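Local coordinates for putative lipoprotein (Campylobacter jejuni subsp. jejuni, PDB 4GIO), which is of unknown function but is a probable membrane-attached lipoprotein whose structure is a novel variant of the immunoglobulin fold, at residues F28-I32 with A96-R100; E39-R45 with Q83-K89; Y54-W58 with L70-Y74. All blocks are in the same frame, centred on the assembly; numbering follows the deposited sequence.

Contact 1 (F28-I32 with A96-R100); sequences FQKRI and ANDFR
Phe-28, Lys-30 and Ile-32 of one strand reach across to the chain at 96-100, with the side chain of Lys-30 running past Phe-99 to Asp-98. No hydrogen bond joins the two segments; the strand's side chains pack against side chains and backbone oxygens of 96-100. The CB of Lys-30 leaves the strand toward the other segment, and chi1 of 64° sets CG between the backbone N and the carbonyl carbon, from where the chain runs on almost straight. CD comes to the edge of the Phe-99 ring, near its plane, 4.0 Å from Phe-99 CE1. CE has two oxygens beside it, Asp-98 OD1 at 3.3 Å and the backbone O of Asn-97 at 3.5 Å. The chain bends at its last torsion, and NZ ends 4.1 Å from Asp-98 OD1, too far for a salt bridge, though the opposite charges probably still attract. That same OD1 takes a weak hydrogen bond from the backbone N of Phe-99.

Two residues earlier on the strand, Phe-28 meets Phe-99. The edge of Phe-99 points to the face of Phe-28 in an offset edge-to-face pair, planes at 88°, with Phe-99 CZ 3.8 Å from Phe-28 CD1. Phe-40 stacks on Phe-99 as well, and Thr-13 touches both phenylalanines. Farther along, the CD1 methyl of Ile-32 lies loosely by Ala-96 O and Asn-97 ND2.

Asn-97 and Asp-98 form a classic beta bulge opposite Leu-59. Strands of two sheets packed face to face through their side chains are as expected for a beta sandwich, here a variant of the immunoglobulin fold.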
loop_
_atom_site.group_PDB
_atom_site.type_symbol
_atom_site.label_atom_id
_atom_site.label_comp_id
_atom_site.label_asym_id
_atom_site.label_seq_id
_atom_site.Cartn_x
_atom_site.Cartn_y
_atom_site.Cartn_z
ATOM N N PHE A 28 -7.116 -6.210 0.549
ATOM C CA PHE A 28 -6.528 -5.479 -0.570
ATOM C C PHE A 28 -6.803 -6.160 -1.898
ATOM O O PHE A 28 -7.144 -7.323 -1.969
ATOM C CB PHE A 28 -5.051 -5.238 -0.332
ATOM C CG PHE A 28 -4.231 -6.459 -0.317
ATOM C CD1 PHE A 28 -3.723 -6.977 -1.493
ATOM C CD2 PHE A 28 -3.962 -7.103 0.881
ATOM C CE1 PHE A 28 -2.950 -8.100 -1.472
ATOM C CE2 PHE A 28 -3.169 -8.219 0.906
ATOM C CZ PHE A 28 -2.672 -8.726 -0.294
ATOM N N GLN A 29 -6.673 -5.410 -2.961
ATOM C CA GLN A 29 -6.818 -6.024 -4.277
ATOM C C GLN A 29 -6.025 -5.195 -5.284
ATOM O O GLN A 29 -5.607 -4.076 -4.994
ATOM C CB GLN A 29 -8.291 -6.071 -4.649
ATOM C CG GLN A 29 -8.898 -4.694 -4.706
ATOM C CD GLN A 29 -10.378 -4.743 -4.735
ATOM O OE1 GLN A 29 -10.967 -5.813 -4.619
ATOM N NE2 GLN A 29 -11.011 -3.587 -4.869
ATOM N N LYS A 30 -5.833 -5.750 -6.452
ATOM C CA LYS A 30 -5.148 -5.026 -7.507
ATOM C C LYS A 30 -5.768 -5.336 -8.855
ATOM O O LYS A 30 -6.434 -6.391 -9.023
ATOM C CB LYS A 30 -3.634 -5.322 -7.457
ATOM C CG LYS A 30 -3.222 -6.768 -7.736
ATOM C CD LYS A 30 -1.778 -7.032 -7.197
ATOM C CE LYS A 30 -1.223 -8.349 -7.740
ATOM N NZ LYS A 30 -2.120 -9.431 -7.299
ATOM N N ARG A 31 -5.473 -4.481 -9.826
ATOM C CA ARG A 31 -5.864 -4.757 -11.220
ATOM C C ARG A 31 -5.023 -3.921 -12.194
ATOM O O ARG A 31 -4.431 -2.885 -11.821
ATOM C CB ARG A 31 -7.348 -4.518 -11.386
ATOM C CG ARG A 31 -7.670 -3.090 -11.276
ATOM C CD ARG A 31 -9.170 -2.871 -11.246
ATOM N NE ARG A 31 -9.384 -1.712 -12.081
ATOM C CZ ARG A 31 -9.151 -0.480 -11.676
ATOM N NH1 ARG A 31 -8.757 -0.295 -10.430
ATOM N NH2 ARG A 31 -9.323 0.544 -12.508
ATOM N N ILE A 32 -5.000 -4.333 -13.446
ATOM C CA ILE A 32 -4.336 -3.564 -14.427
ATOM C C ILE A 32 -5.418 -2.700 -15.071
ATOM O O ILE A 32 -6.455 -3.228 -15.452
ATOM C CB ILE A 32 -3.698 -4.480 -15.533
ATOM C CG1 ILE A 32 -2.782 -5.555 -14.920
ATOM C CG2 ILE A 32 -2.991 -3.656 -16.627
ATOM C CD1 ILE A 32 -1.708 -5.056 -14.047
ATOM N N ALA A 96 5.200 -2.998 -13.754
ATOM C CA ALA A 96 4.661 -3.335 -12.408
ATOM C C ALA A 96 3.513 -4.347 -12.525
ATOM O O ALA A 96 2.494 -4.078 -13.220
ATOM C CB ALA A 96 4.214 -2.023 -11.698
ATOM N N ASN A 97 3.633 -5.484 -11.845
ATOM C CA ASN A 97 2.559 -6.517 -11.833
ATOM C C ASN A 97 2.135 -6.884 -10.417
ATOM O O ASN A 97 1.178 -7.609 -10.227
ATOM C CB ASN A 97 3.004 -7.821 -12.544
ATOM C CG ASN A 97 3.079 -7.673 -14.124
ATOM O OD1 ASN A 97 3.799 -8.458 -14.774
ATOM N ND2 ASN A 97 2.431 -6.627 -14.705
ATOM N N ASP A 98 2.887 -6.422 -9.419
ATOM C CA ASP A 98 2.502 -6.624 -8.033
ATOM C C ASP A 98 3.114 -5.466 -7.204
ATOM O O ASP A 98 3.755 -4.561 -7.758
ATOM C CB ASP A 98 3.005 -8.005 -7.589
ATOM C CG ASP A 98 2.319 -8.508 -6.264
ATOM O OD1 ASP A 98 1.358 -7.839 -5.738
ATOM O OD2 ASP A 98 2.829 -9.552 -5.729
ATOM N N PHE A 99 2.925 -5.469 -5.898
ATOM C CA PHE A 99 3.409 -4.350 -5.060
ATOM C C PHE A 99 3.707 -4.894 -3.647
ATOM O O PHE A 99 3.294 -5.976 -3.298
ATOM C CB PHE A 99 2.329 -3.249 -4.965
ATOM C CG PHE A 99 1.104 -3.658 -4.102
ATOM C CD1 PHE A 99 0.090 -4.442 -4.639
ATOM C CD2 PHE A 99 0.977 -3.242 -2.767
ATOM C CE1 PHE A 99 -1.050 -4.829 -3.899
ATOM C CE2 PHE A 99 -0.190 -3.607 -1.984
ATOM C CZ PHE A 99 -1.185 -4.417 -2.544
ATOM N N ARG A 100 4.448 -4.124 -2.882
ATOM C CA ARG A 100 4.664 -4.384 -1.451
ATOM C C ARG A 100 4.421 -3.071 -0.715
ATOM O O ARG A 100 4.857 -2.034 -1.161
ATOM C CB ARG A 100 6.071 -4.846 -1.206
ATOM C CG ARG A 100 6.330 -5.391 0.185
ATOM C CD ARG A 100 7.765 -6.047 0.291
ATOM N NE ARG A 100 7.658 -7.401 -0.290
ATOM C CZ ARG A 100 8.351 -7.864 -1.329
ATOM N NH1 ARG A 100 9.312 -7.148 -1.892
ATOM N NH2 ARG A 100 8.079 -9.086 -1.775
#

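Contact 2 (E39-R45 with Q83-K89); sequences EFEVILR and QEVILRK
With chi1 of 70°, the Phe-40 ring is placed between its own backbone N and carbonyl carbon. Lys-89 has chi1 of -61°, CG beside its backbone N; its CB lies over one face of the Phe-40 ring, 3.8 Å from the centroid in a CH-pi contact, and CG reaches Phe-40 CZ at 3.4 Å, while chi2 and chi3 bend the rest away.

Beneath them the strands run antiparallel, and Phe-40/Lys-89, Val-42/Leu-87 and Leu-44/Val-85 are hydrogen-bonded pairs, each with two bonds of 2.7 to 3.0 Å between backbone N and O. The same six side chains look inward.

On the other face Ile-43 lies beside Ile-86, CG1 to CD1 at 3.6 Å, and its CG2 presses on Glu-84 CG. Arg-88 CD packs against two carboxylates, 3.2 Å from Glu-41 OE1 and 3.4 Å from Glu-39 OE2, but Arg-88 NE makes a salt bridge with neither; Glu-39 is paired with Arg-31. Water 1 links Glu-84 N to Arg-45 NH1, the latter weakly.

Chemistry thus splits by face: inside, oily packing with the Lys-89 ammonium leading on to Tyr-54 and Glu-72; outside, the Ile-43/Ile-86 pair beside charges close but short of salt bridges across the strands.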
loop_
_atom_site.group_PDB
_atom_site.type_symbol
_atom_site.label_atom_id
_atom_site.label_comp_id
_atom_site.label_asym_id
_atom_site.label_seq_id
_atom_site.Cartn_x
_atom_site.Cartn_y
_atom_site.Cartn_z
ATOM N N GLU A 39 -2.959 -0.943 -10.519
ATOM C CA GLU A 39 -3.449 -0.095 -9.444
ATOM C C GLU A 39 -3.801 -1.014 -8.300
ATOM O O GLU A 39 -4.277 -2.152 -8.505
ATOM C CB GLU A 39 -4.703 0.664 -9.933
ATOM C CG GLU A 39 -5.382 1.491 -8.818
ATOM C CD GLU A 39 -6.805 1.909 -9.188
ATOM O OE1 GLU A 39 -6.936 2.758 -10.124
ATOM O OE2 GLU A 39 -7.759 1.344 -8.557
ATOM N N PHE A 40 -3.571 -0.559 -7.096
ATOM C CA PHE A 40 -3.999 -1.374 -5.958
ATOM C C PHE A 40 -4.811 -0.537 -5.012
ATOM O O PHE A 40 -4.688 0.711 -5.012
ATOM C CB PHE A 40 -2.836 -2.126 -5.273
ATOM C CG PHE A 40 -1.862 -1.249 -4.519
ATOM C CD1 PHE A 40 -2.175 -0.766 -3.233
ATOM C CD2 PHE A 40 -0.615 -0.908 -5.088
ATOM C CE1 PHE A 40 -1.267 0.024 -2.523
ATOM C CE2 PHE A 40 0.357 -0.093 -4.378
ATOM C CZ PHE A 40 0.005 0.354 -3.069
ATOM N N GLU A 41 -5.646 -1.214 -4.198
ATOM C CA GLU A 41 -6.475 -0.534 -3.166
ATOM C C GLU A 41 -6.340 -1.307 -1.896
ATOM O O GLU A 41 -6.473 -2.538 -1.920
ATOM C CB GLU A 41 -7.961 -0.537 -3.516
ATOM C CG GLU A 41 -8.336 0.535 -4.509
ATOM C CD GLU A 41 -9.838 0.479 -4.976
ATOM O OE1 GLU A 41 -10.177 1.205 -5.972
ATOM O OE2 GLU A 41 -10.658 -0.264 -4.348
ATOM N N VAL A 42 -6.002 -0.627 -0.813
ATOM C CA VAL A 42 -5.866 -1.310 0.472
ATOM C C VAL A 42 -6.902 -0.608 1.360
ATOM O O VAL A 42 -6.949 0.615 1.397
ATOM C CB VAL A 42 -4.456 -1.196 1.025
ATOM C CG1 VAL A 42 -4.314 -1.841 2.466
ATOM C CG2 VAL A 42 -3.408 -1.846 0.042
ATOM N N ILE A 43 -7.732 -1.376 2.060
ATOM C CA ILE A 43 -8.720 -0.769 2.937
ATOM C C ILE A 43 -8.183 -0.941 4.372
ATOM O O ILE A 43 -7.789 -2.044 4.772
ATOM C CB ILE A 43 -10.101 -1.422 2.792
ATOM C CG1 ILE A 43 -10.598 -1.220 1.364
ATOM C CG2 ILE A 43 -11.117 -0.773 3.839
ATOM C CD1 ILE A 43 -11.832 -2.001 1.020
ATOM N N LEU A 44 -8.165 0.172 5.108
ATOM C CA LEU A 44 -7.644 0.222 6.473
ATOM C C LEU A 44 -8.787 0.622 7.414
ATOM O O LEU A 44 -9.684 1.364 7.003
ATOM C CB LEU A 44 -6.510 1.245 6.579
ATOM C CG LEU A 44 -5.339 1.000 5.583
ATOM C CD1 LEU A 44 -4.383 2.131 5.587
ATOM C CD2 LEU A 44 -4.552 -0.310 5.869
ATOM N N ARG A 45 -8.783 0.087 8.631
ATOM C CA ARG A 45 -9.645 0.643 9.712
ATOM C C ARG A 45 -9.173 0.351 11.125
ATOM O O ARG A 45 -8.606 -0.717 11.421
ATOM C CB ARG A 45 -11.156 0.367 9.621
ATOM C CG ARG A 45 -11.585 -0.843 8.926
ATOM C CD ARG A 45 -13.049 -1.261 9.409
ATOM N NE ARG A 45 -14.176 -0.818 8.595
ATOM C CZ ARG A 45 -14.962 0.206 8.928
ATOM N NH1 ARG A 45 -15.967 0.539 8.163
ATOM N NH2 ARG A 45 -14.717 0.891 10.031
ATOM N N GLN A 83 -13.627 5.051 10.830
ATOM C CA GLN A 83 -13.976 5.390 9.428
ATOM C C GLN A 83 -13.114 4.467 8.525
ATOM O O GLN A 83 -11.912 4.386 8.705
ATOM C CB GLN A 83 -13.531 6.825 9.085
ATOM C CG GLN A 83 -14.547 8.031 9.210
ATOM C CD GLN A 83 -14.003 9.323 8.491
ATOM O OE1 GLN A 83 -13.437 9.229 7.391
ATOM N NE2 GLN A 83 -14.163 10.505 9.120
ATOM N N GLU A 84 -13.720 3.815 7.540
ATOM C CA GLU A 84 -12.951 3.084 6.520
ATOM C C GLU A 84 -12.080 4.022 5.709
ATOM O O GLU A 84 -12.538 5.045 5.287
ATOM C CB GLU A 84 -13.901 2.310 5.629
ATOM C CG GLU A 84 -13.293 1.507 4.566
ATOM C CD GLU A 84 -14.363 0.747 3.769
ATOM O OE1 GLU A 84 -14.890 -0.287 4.271
ATOM O OE2 GLU A 84 -14.670 1.195 2.644
ATOM N N VAL A 85 -10.795 3.697 5.530
ATOM C CA VAL A 85 -9.855 4.532 4.724
ATOM C C VAL A 85 -9.405 3.649 3.529
ATOM O O VAL A 85 -8.961 2.511 3.729
ATOM C CB VAL A 85 -8.613 4.998 5.577
ATOM C CG1 VAL A 85 -7.480 5.588 4.707
ATOM C CG2 VAL A 85 -9.016 6.037 6.665
ATOM N N ILE A 86 -9.547 4.157 2.302
ATOM C CA ILE A 86 -9.222 3.387 1.125
ATOM C C ILE A 86 -7.901 3.960 0.569
ATOM O O ILE A 86 -7.860 5.111 0.158
ATOM C CB ILE A 86 -10.339 3.506 0.084
ATOM C CG1 ILE A 86 -11.691 3.076 0.698
ATOM C CG2 ILE A 86 -10.013 2.676 -1.150
ATOM C CD1 ILE A 86 -12.309 1.734 0.127
ATOM N N LEU A 87 -6.824 3.192 0.641
ATOM C CA LEU A 87 -5.522 3.660 0.112
ATOM C C LEU A 87 -5.398 3.122 -1.338
ATOM O O LEU A 87 -5.351 1.889 -1.583
ATOM C CB LEU A 87 -4.347 3.198 1.022
ATOM C CG LEU A 87 -2.948 3.591 0.542
ATOM C CD1 LEU A 87 -2.797 5.099 0.416
ATOM C CD2 LEU A 87 -1.829 2.961 1.398
ATOM N N ARG A 88 -5.372 4.041 -2.275
ATOM C CA ARG A 88 -5.352 3.679 -3.681
ATOM C C ARG A 88 -4.095 4.185 -4.405
ATOM O O ARG A 88 -3.788 5.378 -4.338
ATOM C CB ARG A 88 -6.644 4.219 -4.319
ATOM C CG ARG A 88 -6.819 3.795 -5.784
ATOM C CD ARG A 88 -8.321 3.770 -6.220
ATOM N NE ARG A 88 -8.914 5.102 -6.362
ATOM C CZ ARG A 88 -9.668 5.705 -5.441
ATOM N NH1 ARG A 88 -9.938 5.106 -4.273
ATOM N NH2 ARG A 88 -10.135 6.921 -5.693
ATOM N N LYS A 89 -3.328 3.296 -5.051
ATOM C CA LYS A 89 -2.083 3.746 -5.690
ATOM C C LYS A 89 -1.986 3.211 -7.077
ATOM O O LYS A 89 -2.481 2.148 -7.356
ATOM C CB LYS A 89 -0.821 3.221 -4.953
ATOM C CG LYS A 89 -0.718 3.689 -3.502
ATOM C CD LYS A 89 -0.770 5.145 -3.341
ATOM C CE LYS A 89 0.478 5.925 -3.410
ATOM N NZ LYS A 89 0.302 7.252 -2.627
HETATM O O HOH W 1 -16.680 3.607 7.221
#

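Contact 3 (Y54-W58 with L70-Y74); sequences YKVDW and LNEDY
Strand 54-58 and the loop 70-74 run in nearly opposite directions, 163° apart end to end, and close up at the Lys-55/Tyr-74 end, where Tyr-74 CA approaches Tyr-54 O; toward Trp-58 waters bridge the gap between them.

Lys-55 does most of the bridging. Its CB lies 3.7 Å from Tyr-74 CE2, and CD stands over the centre of that ring, 4.0 Å from the centroid and 10° off the normal, in a CH-pi contact. The bends at chi2 (73°) and chi4 bring NZ round to the backbone O of Glu-72, which it meets at 2.9 Å, nearly along the C=O axis. Lys-104 adds a cation-pi contact to Tyr-74.

Glu-72 sends an extended side chain back toward the strand, with OE1 3.8 Å from Tyr-54 CE1 and close to Val-56 CG2. Its OE2 has Lys-89 as partner.

Waters stand in for the backbone pairing. Water 2 accepts from Val-56 N, 2.9 Å away, and lies within hydrogen-bonding range of Glu-72 OE1. Water 3 ties Val-56 O to both Asn-71 OD1 and Glu-72 N. Water 4 accepts a hydrogen bond from Trp-58 N and lies 2.8 Å from Asn-71 OD1, whose amide lies only 17° from the indole plane. Water 5 accepts from Trp-58 NE1 at 3.0 Å.

The result is a water-lined edge: 70-74 runs beside 54-58 with no direct backbone-to-backbone hydrogen bond between the two segments, before the chain pairs as strand 75-79, the outermost strand on this side of the four-stranded sheet in the immunoglobulin-like sandwich.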
loop_
_atom_site.group_PDB
_atom_site.type_symbol
_atom_site.label_atom_id
_atom_site.label_comp_id
_atom_site.label_asym_id
_atom_site.label_seq_id
_atom_site.Cartn_x
_atom_site.Cartn_y
_atom_site.Cartn_z
ATOM N N TYR A 54 3.437 5.221 5.370
ATOM C CA TYR A 54 3.541 4.059 4.452
ATOM C C TYR A 54 4.603 4.215 3.333
ATOM O O TYR A 54 4.992 5.356 2.972
ATOM C CB TYR A 54 2.190 3.733 3.870
ATOM C CG TYR A 54 1.641 4.690 2.893
ATOM C CD1 TYR A 54 1.968 4.604 1.555
ATOM C CD2 TYR A 54 0.757 5.729 3.304
ATOM C CE1 TYR A 54 1.418 5.528 0.623
ATOM C CE2 TYR A 54 0.175 6.612 2.397
ATOM C CZ TYR A 54 0.515 6.511 1.067
ATOM O OH TYR A 54 0.025 7.371 0.169
ATOM N N LYS A 55 5.047 3.067 2.796
ATOM C CA LYS A 55 6.014 3.076 1.715
ATOM C C LYS A 55 5.653 2.016 0.699
ATOM O O LYS A 55 5.410 0.893 1.076
ATOM C CB LYS A 55 7.411 2.782 2.257
ATOM C CG LYS A 55 8.522 2.951 1.149
ATOM C CD LYS A 55 8.799 4.405 0.806
ATOM C CE LYS A 55 10.087 4.544 -0.042
ATOM N NZ LYS A 55 9.803 4.291 -1.461
ATOM N N VAL A 56 5.676 2.342 -0.587
ATOM C CA VAL A 56 5.319 1.412 -1.663
ATOM C C VAL A 56 6.560 0.961 -2.447
ATOM O O VAL A 56 7.384 1.805 -2.806
ATOM C CB VAL A 56 4.367 2.068 -2.658
ATOM C CG1 VAL A 56 3.937 1.002 -3.733
ATOM C CG2 VAL A 56 3.120 2.617 -1.891
ATOM N N ASP A 57 6.701 -0.347 -2.635
ATOM C CA ASP A 57 7.638 -0.902 -3.664
ATOM C C ASP A 57 6.788 -1.521 -4.786
ATOM O O ASP A 57 5.791 -2.188 -4.491
ATOM C CB ASP A 57 8.517 -2.009 -3.085
ATOM C CG ASP A 57 9.700 -1.466 -2.297
ATOM O OD1 ASP A 57 10.353 -0.483 -2.784
ATOM O OD2 ASP A 57 9.941 -2.005 -1.179
ATOM N N TRP A 58 7.123 -1.248 -6.041
ATOM C CA TRP A 58 6.447 -1.939 -7.174
ATOM C C TRP A 58 7.255 -3.104 -7.553
ATOM O O TRP A 58 8.442 -2.997 -7.586
ATOM C CB TRP A 58 6.371 -0.987 -8.372
ATOM C CG TRP A 58 5.491 0.258 -7.979
ATOM C CD1 TRP A 58 5.925 1.523 -7.723
ATOM C CD2 TRP A 58 4.079 0.279 -7.846
ATOM N NE1 TRP A 58 4.861 2.353 -7.393
ATOM C CE2 TRP A 58 3.707 1.634 -7.507
ATOM C CE3 TRP A 58 3.085 -0.682 -8.006
ATOM C CZ2 TRP A 58 2.395 2.010 -7.287
ATOM C CZ3 TRP A 58 1.748 -0.302 -7.786
ATOM C CH2 TRP A 58 1.418 1.056 -7.485
ATOM N N LEU A 70 10.261 5.877 -10.778
ATOM C CA LEU A 70 10.267 7.004 -9.850
ATOM C C LEU A 70 9.589 6.505 -8.574
ATOM O O LEU A 70 8.460 6.042 -8.619
ATOM C CB LEU A 70 9.461 8.193 -10.393
ATOM C CG LEU A 70 10.166 9.235 -11.251
ATOM C CD1 LEU A 70 9.240 10.406 -11.628
ATOM C CD2 LEU A 70 11.455 9.770 -10.609
ATOM N N ASN A 71 10.291 6.506 -7.461
ATOM C CA ASN A 71 9.579 6.109 -6.260
ATOM C C ASN A 71 9.166 7.308 -5.451
ATOM O O ASN A 71 9.845 8.342 -5.412
ATOM C CB ASN A 71 10.344 5.068 -5.422
ATOM C CG ASN A 71 10.522 3.750 -6.174
ATOM O OD1 ASN A 71 9.533 3.001 -6.412
ATOM N ND2 ASN A 71 11.758 3.499 -6.625
ATOM N N GLU A 72 8.010 7.141 -4.833
ATOM C CA GLU A 72 7.456 8.078 -3.917
ATOM C C GLU A 72 8.106 7.872 -2.528
ATOM O O GLU A 72 8.386 6.752 -2.071
ATOM C CB GLU A 72 5.940 7.857 -3.964
ATOM C CG GLU A 72 5.112 8.253 -2.765
ATOM C CD GLU A 72 3.670 7.660 -2.842
ATOM O OE1 GLU A 72 3.417 6.443 -2.459
ATOM O OE2 GLU A 72 2.810 8.440 -3.302
ATOM N N ASP A 73 8.354 8.980 -1.852
ATOM C CA ASP A 73 8.954 8.953 -0.513
ATOM C C ASP A 73 7.954 8.348 0.483
ATOM O O ASP A 73 6.826 8.137 0.116
ATOM C CB ASP A 73 9.223 10.402 -0.113
ATOM C CG ASP A 73 10.294 10.540 0.948
ATOM O OD1 ASP A 73 10.696 9.584 1.629
ATOM O OD2 ASP A 73 10.758 11.673 1.090
ATOM N N TYR A 74 8.376 8.113 1.722
ATOM C CA TYR A 74 7.477 7.718 2.785
ATOM C C TYR A 74 6.372 8.767 2.791
ATOM O O TYR A 74 6.631 9.972 2.514
ATOM C CB TYR A 74 8.201 7.698 4.114
ATOM C CG TYR A 74 9.208 6.584 4.248
ATOM C CD1 TYR A 74 10.566 6.785 3.901
ATOM C CD2 TYR A 74 8.822 5.321 4.668
ATOM C CE1 TYR A 74 11.509 5.748 4.032
ATOM C CE2 TYR A 74 9.747 4.236 4.735
ATOM C CZ TYR A 74 11.084 4.469 4.472
ATOM O OH TYR A 74 12.030 3.462 4.591
HETATM O O HOH W 2 5.672 5.205 -1.126
HETATM O O HOH W 3 7.476 4.183 -4.715
HETATM O O HOH W 4 9.462 0.238 -6.779
HETATM O O HOH W 5 5.550 4.920 -5.908
#

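How the contacts relate
The three contacts lie 13 to 15 Å apart, centre to centre. Contact 2 is made within the three-stranded sheet 25-32, 38-44, 85-90; contact 3 lies along the edge of the mixed four-stranded sheet; contact 1 spans the two. Along the chain contact 3 falls between the two segments of contact 2, which in turn fall between those of contact 1. Phe-40 touches both Phe-99 and Trp-58, joining all three through the core. Arg-31 to Glu-39 ties contacts 1 and 2, Arg-100 N to Asp-57 O ties 1 and 3, and the end of Lys-89 ties 2 and 3. Segments distant in sequence thereby close one compact sandwich.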